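Local coordinates for FAA hydrolase family protein (Pseudomonas aeruginosa, PDB 6J5Y), which probably hydrolyses fumarylpyruvate as a member of the fumarylacetoacetate hydrolase superfamily, using a manganese site that here also holds pyruvate, at residues Q120-M123 with R124-R128. Sequence-based numbering, arbitrary orientation.
Sequences QMRM and REMGR
Over one face of the Arg124 guanidinium, near its rim, lies CG of Met121, 4.1 Å above the plane. Met121 runs alongside Arg124 in the same direction until its bend at chi3 brings the terminal methyl back, CE lying 3.6 Å from Arg124 NH2. The amide of Gln120 is turned 80° against the guanidinium, and a water joins them, accepting from Gln120 NE2 and from Arg124 NH1, the latter at 2.7 Å. Gln120 OE1 takes a hydrogen bond from Arg117 NH1, so both ends of this buried amide are held; the Gln120 side chain lies about 6 Å from the bound pyruvate, and Trp130 touches both Gln120 and Arg124. Gln120, Met121 and Arg124 lie on helix 117-126, which follows the strand carrying the manganese ligand Asp113 and finishes in a Schellman motif. Gly127 supplies the positive phi; its N bonds back to Arg124 O, and Arg128 N to Met123 O at 2.9 Å, nearly straight at 170° but 38° above the carbonyl plane. Within the regular turns Arg124 N reaches Gln120 O and Glu125 N reaches Met121 O; Met126 N makes only weak bonds, to Arg122 O and Met123 O. At the surface, Met126 extends beside Arg122, SD 4.0 Å from Arg122 CG, while the doubly bent Met123 crosses Arg128 with its SD 3.9 Å from Arg128 CB.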
loop_
_atom_site.group_PDB
_atom_site.type_symbol
_atom_site.label_atom_id
_atom_site.label_comp_id
_atom_site.label_asym_id
_atom_site.label_seq_id
_atom_site.Cartn_x
_atom_site.Cartn_y
_atom_site.Cartn_z
ATOM N N GLN A 120 1.105 -11.854 11.592
ATOM C CA GLN A 120 1.471 -10.475 11.986
ATOM C C GLN A 120 1.193 -10.279 13.484
ATOM O O GLN A 120 2.035 -9.686 14.205
ATOM C CB GLN A 120 0.709 -9.470 11.115
ATOM C CG GLN A 120 0.955 -8.019 11.526
ATOM C CD GLN A 120 -0.146 -7.484 12.409
ATOM O OE1 GLN A 120 -1.326 -7.709 12.151
ATOM N NE2 GLN A 120 0.225 -6.787 13.469
ATOM N N MET A 121 0.039 -10.735 13.944
ATOM C CA MET A 121 -0.401 -10.518 15.349
ATOM C C MET A 121 0.450 -11.382 16.275
ATOM O O MET A 121 0.818 -10.882 17.339
ATOM C CB MET A 121 -1.895 -10.804 15.520
ATOM C CG MET A 121 -2.757 -9.710 14.913
ATOM S SD MET A 121 -4.546 -10.008 15.109
ATOM C CE MET A 121 -4.684 -9.755 16.878
ATOM N N ARG A 122 0.824 -12.595 15.867
ATOM C CA ARG A 122 1.759 -13.459 16.649
ATOM C C ARG A 122 3.130 -12.759 16.809
ATOM O O ARG A 122 3.671 -12.724 17.941
ATOM C CB ARG A 122 1.857 -14.839 16.005
ATOM C CG ARG A 122 2.658 -15.855 16.808
ATOM C CD ARG A 122 2.415 -17.272 16.326
ATOM N NE ARG A 122 3.350 -17.647 15.270
ATOM C CZ ARG A 122 3.202 -18.677 14.432
ATOM N NH1 ARG A 122 2.122 -19.446 14.501
ATOM N NH2 ARG A 122 4.131 -18.926 13.520
ATOM N N MET A 123 3.686 -12.189 15.742
ATOM C CA MET A 123 4.988 -11.463 15.830
ATOM C C MET A 123 4.831 -10.230 16.744
ATOM O O MET A 123 5.677 -10.061 17.644
ATOM C CB MET A 123 5.509 -11.055 14.447
ATOM C CG MET A 123 5.711 -12.239 13.504
ATOM S SD MET A 123 6.920 -13.496 14.057
ATOM C CE MET A 123 5.809 -14.619 14.908
ATOM N N ARG A 124 3.754 -9.458 16.611
ATOM C CA ARG A 124 3.507 -8.288 17.493
ATOM C C ARG A 124 3.504 -8.740 18.975
ATOM O O ARG A 124 4.202 -8.133 19.801
ATOM C CB ARG A 124 2.221 -7.583 17.040
ATOM C CG ARG A 124 1.797 -6.438 17.942
ATOM C CD ARG A 124 0.331 -6.139 17.816
ATOM N NE ARG A 124 -0.482 -7.101 18.548
ATOM C CZ ARG A 124 -1.798 -7.236 18.430
ATOM N NH1 ARG A 124 -2.486 -6.476 17.590
ATOM N NH2 ARG A 124 -2.424 -8.146 19.153
ATOM N N GLU A 125 2.756 -9.768 19.333
ATOM C CA GLU A 125 2.663 -10.236 20.749
ATOM C C GLU A 125 4.029 -10.761 21.231
ATOM O O GLU A 125 4.269 -10.697 22.447
ATOM C CB GLU A 125 1.521 -11.249 20.901
ATOM C CG GLU A 125 0.177 -10.612 21.263
ATOM C CD GLU A 125 -0.012 -10.297 22.747
ATOM O OE1 GLU A 125 -0.354 -11.219 23.539
ATOM O OE2 GLU A 125 0.192 -9.123 23.122
ATOM N N MET A 126 4.935 -11.182 20.337
ATOM C CA MET A 126 6.268 -11.754 20.709
ATOM C C MET A 126 7.386 -10.707 20.573
ATOM O O MET A 126 8.562 -11.061 20.848
ATOM C CB MET A 126 6.617 -12.972 19.846
ATOM C CG MET A 126 5.718 -14.179 20.114
ATOM S SD MET A 126 6.025 -15.566 18.991
ATOM C CE MET A 126 5.139 -16.874 19.843
ATOM N N GLY A 127 7.055 -9.482 20.161
ATOM C CA GLY A 127 8.025 -8.389 19.950
ATOM C C GLY A 127 8.959 -8.705 18.798
ATOM O O GLY A 127 10.110 -8.249 18.809
ATOM N N ARG A 128 8.493 -9.489 17.835
ATOM C CA ARG A 128 9.339 -9.987 16.721
ATOM C C ARG A 128 9.072 -9.156 15.467
ATOM O O ARG A 128 8.074 -8.418 15.372
ATOM C CB ARG A 128 9.095 -11.488 16.577
ATOM C CG ARG A 128 9.605 -12.257 17.786
ATOM C CD ARG A 128 9.397 -13.748 17.687
ATOM N NE ARG A 128 10.305 -14.415 18.593
ATOM C CZ ARG A 128 10.840 -15.620 18.410
ATOM N NH1 ARG A 128 10.547 -16.342 17.346
ATOM N NH2 ARG A 128 11.687 -16.095 19.303
HETATM O O HOH W 1 -1.496 -5.266 15.392
#